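Local coordinates for cellulase (Clostridium cellulovorans, PDB 6UI3), which is the glycoside hydrolase family 5 catalytic domain of a broad-specificity endoglucanase that hydrolyses cellulose and probably other plant-wall beta-glycans, at residues Thr239-Phe253 with Asp282-Ala294. Sequence-based numbering, arbitrary orientation. Where two conformers were deposited one is given.
Sequences TTFGDADAAFIDKTF and DRINFTKFYVSTA
Phe241 on Phe286 and Phe253 on Tyr290 join two neighbouring outer helices of the family 5 TIM barrel. Helix 243-261 precedes barrel strand 267-272 and helix 280-296 follows it, so the pair flanks one strand of the (beta/alpha)8 fold. The two helices run nearly parallel; their segment axes come within 10.0 Å at a crossing angle of -18°.

Phe241, Phe286 and Phe289 form an aromatic cluster. Phe241 lies in the loop just before the N-cap, Gly242. With CG anti to its own N (chi1 -179°), its ring reaches over the backbone of helix 280-296. Phe286 CA sits over the centre of one face, 3.7 Å from the Phe241 ring centroid, a CH-pi contact. The ring of Phe286 turns its edge to Phe241 in an offset edge-to-face pair, planes at 75°. Leu229 also touches Phe241 and Phe286. Phe289 meets Phe241 obliquely. The Phe289 ring has Ala246 CB over one face and Thr293 OG1, one turn later in the same helix, over the opposite face.

Further along, Ile249 packs CD1 on Phe286 CE2 (3.9 Å) and CG2 near the edge of Phe289. Phe253 points its edge at the face of Tyr290, the planes nearly perpendicular, and Phe253 CE2 lies 3.5 Å from Ala294 CB. Outside the two segments, Tyr290 OH hydrogen-bonds to Ala223 O and its ring stacks with Phe272.

Polar contacts lie at both ends of the contact. One water donates to Asp250 OD1 and to Thr293 OG1, bridging the two helices, while Asp250 OD2 pairs with Arg254. At the other end, a second water donates to Phe241 O and Asp282 OD1 and accepts from Asn285 ND2. The direct bond is Phe241 N to Asp282 OD1, 3.0 Å and nearly straight, entering from above the carboxylate plane.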
ATOM      1  N   THR A 239     -19.871  -1.156 -16.193  1.00  9.22           N
ATOM      2  CA  THR A 239     -20.330  -1.475 -14.853  1.00  9.33           C
ATOM      3  C   THR A 239     -20.446  -2.971 -14.586  1.00  8.83           C
ATOM      4  O   THR A 239     -20.590  -3.354 -13.423  1.00  9.27           O
ATOM      5  CB  THR A 239     -21.697  -0.830 -14.576  1.00 10.45           C
ATOM      6  OG1 THR A 239     -22.694  -1.398 -15.430  1.00 10.81           O
ATOM      7  CG2 THR A 239     -21.663   0.661 -14.806  1.00 11.05           C
ATOM      8  N   THR A 240     -20.422  -3.812 -15.613  1.00  9.38           N
ATOM      9  CA  THR A 240     -20.639  -5.250 -15.457  0.79  9.86           C
ATOM     10  C   THR A 240     -19.304  -5.962 -15.303  1.00  9.59           C
ATOM     11  O   THR A 240     -18.359  -5.707 -16.063  1.00 11.50           O
ATOM     12  CB  THR A 240     -21.399  -5.810 -16.670  0.79 11.76           C
ATOM     13  OG1 THR A 240     -22.695  -5.200 -16.751  0.79 13.69           O
ATOM     14  CG2 THR A 240     -21.571  -7.347 -16.584  0.79 12.45           C
ATOM     15  N   PHE A 241     -19.228  -6.867 -14.336  1.00  8.54           N
ATOM     16  CA  PHE A 241     -18.067  -7.734 -14.172  1.00  8.21           C
ATOM     17  C   PHE A 241     -18.330  -9.007 -14.972  1.00  8.57           C
ATOM     18  O   PHE A 241     -19.170  -9.826 -14.587  1.00  8.95           O
ATOM     19  CB  PHE A 241     -17.801  -8.035 -12.699  1.00  7.79           C
ATOM     20  CG  PHE A 241     -16.589  -8.905 -12.482  1.00  7.20           C
ATOM     21  CD1 PHE A 241     -16.706 -10.129 -11.868  1.00  7.54           C
ATOM     22  CD2 PHE A 241     -15.327  -8.502 -12.909  1.00  8.03           C
ATOM     23  CE1 PHE A 241     -15.584 -10.942 -11.673  1.00  8.42           C
ATOM     24  CE2 PHE A 241     -14.214  -9.312 -12.722  1.00  7.54           C
ATOM     25  CZ  PHE A 241     -14.350 -10.528 -12.090  1.00  8.10           C
ATOM     26  N   GLY A 242     -17.630  -9.157 -16.093  1.00  8.06           N
ATOM     27  CA  GLY A 242     -17.843 -10.264 -17.000  1.00  9.35           C
ATOM     28  C   GLY A 242     -16.594 -11.069 -17.305  1.00  8.34           C
ATOM     29  O   GLY A 242     -15.525 -10.866 -16.725  1.00  8.40           O
ATOM     30  N   ASP A 243     -16.745 -12.002 -18.245  1.00  9.11           N
ATOM     31  CA  ASP A 243     -15.698 -12.980 -18.521  1.00  8.84           C
ATOM     32  C   ASP A 243     -14.381 -12.321 -18.905  1.00  8.93           C
ATOM     33  O   ASP A 243     -13.318 -12.758 -18.464  1.00  9.44           O
ATOM     34  CB  ASP A 243     -16.130 -13.919 -19.652  1.00 12.29           C
ATOM     35  CG  ASP A 243     -17.196 -14.907 -19.243  1.00 18.09           C
ATOM     36  OD1 ASP A 243     -17.450 -15.062 -18.038  1.00 18.04           O
ATOM     37  OD2 ASP A 243     -17.764 -15.547 -20.156  1.00 20.55           O
ATOM     38  N   ALA A 244     -14.416 -11.279 -19.740  1.00  9.36           N
ATOM     39  CA  ALA A 244     -13.160 -10.670 -20.174  1.00  9.65           C
ATOM     40  C   ALA A 244     -12.443  -9.982 -19.019  1.00  8.68           C
ATOM     41  O   ALA A 244     -11.207  -9.964 -18.965  1.00  8.65           O
ATOM     42  CB  ALA A 244     -13.417  -9.678 -21.304  1.00 11.15           C
ATOM     43  N   ASP A 245     -13.200  -9.428 -18.079  1.00  8.07           N
ATOM     44  CA  ASP A 245     -12.602  -8.786 -16.917  1.00  7.77           C
ATOM     45  C   ASP A 245     -11.930  -9.814 -16.024  1.00  8.04           C
ATOM     46  O   ASP A 245     -10.799  -9.605 -15.552  1.00  8.37           O
ATOM     47  CB  ASP A 245     -13.685  -8.020 -16.159  1.00  9.15           C
ATOM     48  CG  ASP A 245     -14.485  -7.121 -17.057  1.00 10.81           C
ATOM     49  OD1 ASP A 245     -13.887  -6.267 -17.731  1.00 12.03           O
ATOM     50  OD2 ASP A 245     -15.720  -7.317 -17.152  1.00 13.18           O
ATOM     51  N   ALA A 246     -12.642 -10.911 -15.745  1.00  7.85           N
ATOM     52  CA  ALA A 246     -12.075 -12.004 -14.966  1.00  7.73           C
ATOM     53  C   ALA A 246     -10.825 -12.557 -15.630  1.00  8.04           C
ATOM     54  O   ALA A 246      -9.824 -12.832 -14.952  1.00  8.51           O
ATOM     55  CB  ALA A 246     -13.125 -13.094 -14.764  1.00  9.02           C
ATOM     56  N   ALA A 247     -10.860 -12.723 -16.954  1.00  7.67           N
ATOM     57  CA  ALA A 247      -9.699 -13.248 -17.664  1.00  8.15           C
ATOM     58  C   ALA A 247      -8.498 -12.324 -17.517  1.00  8.30           C
ATOM     59  O   ALA A 247      -7.362 -12.790 -17.368  1.00  8.10           O
ATOM     60  CB  ALA A 247     -10.050 -13.442 -19.136  1.00  9.84           C
ATOM     61  N   PHE A 248      -8.720 -11.008 -17.564  1.00  8.13           N
ATOM     62  CA  PHE A 248      -7.605 -10.075 -17.438  1.00  8.10           C
ATOM     63  C   PHE A 248      -6.967 -10.173 -16.051  1.00  7.50           C
ATOM     64  O   PHE A 248      -5.732 -10.148 -15.904  1.00  7.81           O
ATOM     65  CB  PHE A 248      -8.068  -8.646 -17.734  1.00  9.34           C
ATOM     66  CG  PHE A 248      -6.939  -7.664 -17.782  1.00  9.94           C
ATOM     67  CD1 PHE A 248      -6.102  -7.606 -18.883  1.00 14.53           C
ATOM     68  CD2 PHE A 248      -6.681  -6.825 -16.717  1.00  9.57           C
ATOM     69  CE1 PHE A 248      -5.027  -6.715 -18.909  1.00 15.04           C
ATOM     70  CE2 PHE A 248      -5.622  -5.943 -16.734  1.00 10.63           C
ATOM     71  CZ  PHE A 248      -4.797  -5.880 -17.822  1.00 13.00           C
ATOM     72  N   ILE A 249      -7.796 -10.253 -15.014  1.00  7.35           N
ATOM     73  CA  ILE A 249      -7.288 -10.414 -13.659  1.00  7.51           C
ATOM     74  C   ILE A 249      -6.500 -11.713 -13.536  1.00  7.01           C
ATOM     75  O   ILE A 249      -5.386 -11.736 -12.998  1.00  7.22           O
ATOM     76  CB  ILE A 249      -8.449 -10.360 -12.651  1.00  7.36           C
ATOM     77  CG1 ILE A 249      -9.050  -8.957 -12.586  1.00  8.01           C
ATOM     78  CG2 ILE A 249      -7.989 -10.803 -11.271  1.00  8.34           C
ATOM     79  CD1 ILE A 249     -10.436  -8.910 -11.940  1.00  8.92           C
ATOM     80  N   ASP A 250      -7.071 -12.813 -14.025  1.00  7.13           N
ATOM     81  CA  ASP A 250      -6.411 -14.106 -13.887  1.00  7.30           C
ATOM     82  C   ASP A 250      -5.059 -14.120 -14.598  1.00  7.57           C
ATOM     83  O   ASP A 250      -4.067 -14.619 -14.051  1.00  7.79           O
ATOM     84  CB  ASP A 250      -7.317 -15.214 -14.422  1.00  8.31           C
ATOM     85  CG  ASP A 250      -6.765 -16.573 -14.133  1.00 11.59           C
ATOM     86  OD1 ASP A 250      -6.916 -17.016 -12.982  1.00 14.63           O
ATOM     87  OD2 ASP A 250      -6.142 -17.195 -15.013  1.00 12.41           O
ATOM     88  N   LYS A 251      -5.001 -13.570 -15.817  1.00  7.20           N
ATOM     89  CA  LYS A 251      -3.745 -13.526 -16.561  1.00  7.71           C
ATOM     90  C   LYS A 251      -2.698 -12.722 -15.808  1.00  7.20           C
ATOM     91  O   LYS A 251      -1.532 -13.128 -15.702  1.00  7.90           O
ATOM     92  CB  LYS A 251      -3.995 -12.931 -17.949  1.00  9.12           C
ATOM     93  CG  LYS A 251      -2.751 -12.785 -18.851  1.00 10.51           C
ATOM     94  CD  LYS A 251      -3.119 -12.301 -20.242  1.00 16.01           C
ATOM     95  CE  LYS A 251      -3.449 -10.824 -20.248  1.00 19.73           C
ATOM     96  NZ  LYS A 251      -4.056 -10.419 -21.560  1.00 24.13           N
ATOM     97  N   THR A 252      -3.103 -11.577 -15.266  1.00  7.11           N
ATOM     98  CA  THR A 252      -2.167 -10.719 -14.548  1.00  7.34           C
ATOM     99  C   THR A 252      -1.605 -11.443 -13.340  1.00  7.33           C
ATOM    100  O   THR A 252      -0.398 -11.411 -13.089  1.00  7.71           O
ATOM    101  CB  THR A 252      -2.860  -9.421 -14.119  1.00  7.86           C
ATOM    102  OG1 THR A 252      -3.302  -8.687 -15.263  1.00  9.74           O
ATOM    103  CG2 THR A 252      -1.935  -8.515 -13.318  1.00  8.77           C
ATOM    104  N   PHE A 253      -2.469 -12.114 -12.574  1.00  7.45           N
ATOM    105  CA  PHE A 253      -2.012 -12.776 -11.355  0.57  7.57           C
ATOM    106  C   PHE A 253      -1.142 -13.987 -11.663  1.00  7.85           C
ATOM    107  O   PHE A 253      -0.142 -14.229 -10.975  1.00  7.66           O
ATOM    108  CB  PHE A 253      -3.192 -13.127 -10.436  0.57  7.70           C
ATOM    109  CG  PHE A 253      -3.593 -11.987  -9.539  0.57  8.11           C
ATOM    110  CD1 PHE A 253      -4.589 -11.113  -9.929  0.57  8.99           C
ATOM    111  CD2 PHE A 253      -2.925 -11.758  -8.341  0.57  7.92           C
ATOM    112  CE1 PHE A 253      -4.940 -10.044  -9.146  0.57  9.28           C
ATOM    113  CE2 PHE A 253      -3.261 -10.675  -7.551  0.57  8.93           C
ATOM    114  CZ  PHE A 253      -4.279  -9.824  -7.952  0.57  8.58           C
ATOM    115  N   ASP A 282     -22.228  -6.544  -9.167  1.00  7.96           N
ATOM    116  CA  ASP A 282     -20.976  -6.620  -9.912  1.00  7.86           C
ATOM    117  C   ASP A 282     -19.771  -6.398  -9.015  1.00  7.82           C
ATOM    118  O   ASP A 282     -18.732  -7.045  -9.197  1.00  7.77           O
ATOM    119  CB  ASP A 282     -20.994  -5.603 -11.046  1.00  8.53           C
ATOM    120  CG  ASP A 282     -22.005  -5.952 -12.105  1.00 10.25           C
ATOM    121  OD1 ASP A 282     -21.772  -6.955 -12.815  1.00  9.62           O
ATOM    122  OD2 ASP A 282     -23.032  -5.233 -12.196  1.00 12.37           O
ATOM    123  N   ARG A 283     -19.876  -5.471  -8.059  1.00  7.49           N
ATOM    124  CA  ARG A 283     -18.757  -5.220  -7.157  0.55  7.10           C
ATOM    125  C   ARG A 283     -18.509  -6.415  -6.240  1.00  7.02           C
ATOM    126  O   ARG A 283     -17.353  -6.735  -5.925  1.00  7.55           O
ATOM    127  CB  ARG A 283     -19.007  -3.940  -6.352  0.55  7.32           C
ATOM    128  CG  ARG A 283     -19.106  -2.692  -7.222  0.55  7.46           C
ATOM    129  CD  ARG A 283     -18.573  -1.458  -6.509  0.55  7.45           C
ATOM    130  NE  ARG A 283     -19.402  -1.030  -5.391  0.55  7.43           N
ATOM    131  CZ  ARG A 283     -18.987  -0.236  -4.411  0.55  7.60           C
ATOM    132  NH1 ARG A 283     -17.737   0.196  -4.376  0.55  8.37           N
ATOM    133  NH2 ARG A 283     -19.829   0.114  -3.453  0.55  8.36           N
ATOM    134  N   ILE A 284     -19.576  -7.087  -5.797  1.00  7.06           N
ATOM    135  CA  ILE A 284     -19.436  -8.297  -4.981  1.00  8.02           C
ATOM    136  C   ILE A 284     -18.716  -9.377  -5.774  1.00  7.73           C
ATOM    137  O   ILE A 284     -17.742  -9.981  -5.307  1.00  7.74           O
ATOM    138  CB  ILE A 284     -20.818  -8.791  -4.506  1.00  8.45           C
ATOM    139  CG1 ILE A 284     -21.438  -7.795  -3.520  1.00  9.87           C
ATOM    140  CG2 ILE A 284     -20.706 -10.171  -3.868  1.00  9.35           C
ATOM    141  CD1 ILE A 284     -22.921  -8.045  -3.247  1.00 10.70           C
ATOM    142  N   ASN A 285     -19.189  -9.623  -6.998  1.00  7.81           N
ATOM    143  CA  ASN A 285     -18.602 -10.672  -7.824  1.00  8.03           C
ATOM    144  C   ASN A 285     -17.154 -10.363  -8.157  1.00  7.84           C
ATOM    145  O   ASN A 285     -16.286 -11.241  -8.093  1.00  7.66           O
ATOM    146  CB  ASN A 285     -19.389 -10.834  -9.127  1.00  8.40           C
ATOM    147  CG  ASN A 285     -20.815 -11.284  -8.915  1.00  9.39           C
ATOM    148  OD1 ASN A 285     -21.174 -11.812  -7.858  1.00 10.03           O
ATOM    149  ND2 ASN A 285     -21.631 -11.098  -9.942  1.00  9.46           N
ATOM    150  N   PHE A 286     -16.871  -9.106  -8.493  1.00  6.89           N
ATOM    151  CA  PHE A 286     -15.499  -8.679  -8.733  1.00  7.02           C
ATOM    152  C   PHE A 286     -14.611  -8.951  -7.534  1.00  6.95           C
ATOM    153  O   PHE A 286     -13.508  -9.498  -7.668  1.00  7.15           O
ATOM    154  CB  PHE A 286     -15.503  -7.181  -9.057  1.00  7.17           C
ATOM    155  CG  PHE A 286     -14.126  -6.548  -9.149  1.00  6.94           C
ATOM    156  CD1 PHE A 286     -13.451  -6.107  -8.023  1.00  7.93           C
ATOM    157  CD2 PHE A 286     -13.520  -6.342 -10.379  1.00  7.25           C
ATOM    158  CE1 PHE A 286     -12.189  -5.501  -8.140  1.00  8.52           C
ATOM    159  CE2 PHE A 286     -12.264  -5.730 -10.477  1.00  8.64           C
ATOM    160  CZ  PHE A 286     -11.616  -5.325  -9.371  1.00  8.53           C
ATOM    161  N   THR A 287     -15.060  -8.537  -6.354  1.00  6.60           N
ATOM    162  CA  THR A 287     -14.224  -8.590  -5.159  1.00  6.50           C
ATOM    163  C   THR A 287     -13.962 -10.027  -4.750  1.00  7.34           C
ATOM    164  O   THR A 287     -12.823 -10.393  -4.425  1.00  7.50           O
ATOM    165  CB  THR A 287     -14.875  -7.775  -4.042  1.00  7.33           C
ATOM    166  OG1 THR A 287     -14.999  -6.408  -4.452  1.00  7.73           O
ATOM    167  CG2 THR A 287     -14.068  -7.828  -2.769  1.00  8.12           C
ATOM    168  N   LYS A 288     -14.989 -10.866  -4.808  1.00  7.12           N
ATOM    169  CA  LYS A 288     -14.814 -12.286  -4.522  0.51  8.10           C
ATOM    170  C   LYS A 288     -13.813 -12.911  -5.489  1.00  7.80           C
ATOM    171  O   LYS A 288     -12.872 -13.600  -5.083  1.00  8.06           O
ATOM    172  CB  LYS A 288     -16.176 -12.981  -4.624  0.51 10.02           C
ATOM    173  CG  LYS A 288     -16.133 -14.497  -4.580  0.51 12.32           C
ATOM    174  CD  LYS A 288     -15.726 -15.002  -3.221  0.51 14.33           C
ATOM    175  CE  LYS A 288     -15.530 -16.519  -3.223  0.51 16.84           C
ATOM    176  NZ  LYS A 288     -16.749 -17.282  -3.593  0.51 18.69           N
ATOM    177  N   PHE A 289     -14.008 -12.673  -6.789  1.00  6.89           N
ATOM    178  CA  PHE A 289     -13.115 -13.243  -7.790  1.00  7.02           C
ATOM    179  C   PHE A 289     -11.688 -12.757  -7.590  1.00  7.38           C
ATOM    180  O   PHE A 289     -10.731 -13.537  -7.654  1.00  7.62           O
ATOM    181  CB  PHE A 289     -13.588 -12.876  -9.201  1.00  7.21           C
ATOM    182  CG  PHE A 289     -12.760 -13.496 -10.271  1.00  6.97           C
ATOM    183  CD1 PHE A 289     -13.068 -14.745 -10.757  1.00  8.80           C
ATOM    184  CD2 PHE A 289     -11.632 -12.868 -10.751  1.00  7.41           C
ATOM    185  CE1 PHE A 289     -12.277 -15.351 -11.723  1.00  9.37           C
ATOM    186  CE2 PHE A 289     -10.854 -13.454 -11.729  1.00  8.13           C
ATOM    187  CZ  PHE A 289     -11.165 -14.688 -12.202  1.00  8.80           C
ATOM    188  N   TYR A 290     -11.531 -11.450  -7.395  1.00  6.70           N
ATOM    189  CA  TYR A 290     -10.213 -10.838  -7.268  1.00  6.30           C
ATOM    190  C   TYR A 290      -9.461 -11.417  -6.082  1.00  6.46           C
ATOM    191  O   TYR A 290      -8.320 -11.875  -6.214  1.00  6.89           O
ATOM    192  CB  TYR A 290     -10.397  -9.324  -7.113  1.00  6.98           C
ATOM    193  CG  TYR A 290      -9.148  -8.497  -7.253  1.00  6.64           C
ATOM    194  CD1 TYR A 290      -8.152  -8.522  -6.279  1.00  7.30           C
ATOM    195  CD2 TYR A 290      -8.969  -7.678  -8.349  1.00  7.31           C
ATOM    196  CE1 TYR A 290      -7.002  -7.765  -6.409  1.00  7.04           C
ATOM    197  CE2 TYR A 290      -7.813  -6.915  -8.483  1.00  8.12           C
ATOM    198  CZ  TYR A 290      -6.840  -6.957  -7.498  1.00  7.71           C
ATOM    199  OH  TYR A 290      -5.679  -6.200  -7.591  1.00  7.52           O
ATOM    200  N   VAL A 291     -10.083 -11.407  -4.906  1.00  6.79           N
ATOM    201  CA  VAL A 291      -9.392 -11.893  -3.720  1.00  7.09           C
ATOM    202  C   VAL A 291      -9.135 -13.390  -3.826  1.00  7.93           C
ATOM    203  O   VAL A 291      -8.082 -13.876  -3.400  1.00  8.02           O
ATOM    204  CB  VAL A 291     -10.126 -11.487  -2.430  1.00  7.34           C
ATOM    205  CG1 VAL A 291      -9.442 -12.070  -1.205  1.00  8.70           C
ATOM    206  CG2 VAL A 291     -10.173  -9.970  -2.323  1.00  7.73           C
ATOM    207  N   SER A 292     -10.085 -14.160  -4.370  1.00  8.34           N
ATOM    208  CA  SER A 292      -9.841 -15.588  -4.542  0.62  8.47           C
ATOM    209  C   SER A 292      -8.623 -15.839  -5.421  1.00  8.43           C
ATOM    210  O   SER A 292      -7.782 -16.698  -5.112  1.00  9.26           O
ATOM    211  CB  SER A 292     -11.066 -16.263  -5.144  0.62 10.03           C
ATOM    212  OG  SER A 292     -10.781 -17.621  -5.432  0.62 12.48           O
ATOM    213  N   THR A 293      -8.522 -15.122  -6.533  1.00  7.71           N
ATOM    214  CA  THR A 293      -7.407 -15.304  -7.455  1.00  8.59           C
ATOM    215  C   THR A 293      -6.091 -14.923  -6.793  1.00  8.36           C
ATOM    216  O   THR A 293      -5.101 -15.657  -6.888  1.00  9.17           O
ATOM    217  CB  THR A 293      -7.655 -14.470  -8.723  1.00  9.37           C
ATOM    218  OG1 THR A 293      -8.891 -14.867  -9.327  1.00  9.85           O
ATOM    219  CG2 THR A 293      -6.540 -14.683  -9.735  1.00 11.32           C
ATOM    220  N   ALA A 294      -6.049 -13.766  -6.129  1.00  7.94           N
ATOM    221  CA  ALA A 294      -4.832 -13.346  -5.433  1.00  7.47           C
ATOM    222  C   ALA A 294      -4.432 -14.352  -4.358  1.00  7.85           C
ATOM    223  O   ALA A 294      -3.243 -14.659  -4.184  1.00  8.55           O
ATOM    224  CB  ALA A 294      -5.078 -11.975  -4.800  1.00  7.73           C
TER
HETATM  225  O   HOH W   1     -23.835  -3.540 -14.238  1.00 24.20           O
HETATM  226  O   HOH W   2     -20.975  -9.610 -12.379  1.00 11.94           O
HETATM  227  O   HOH W   3      -8.878 -16.922 -11.138  0.77 15.76           O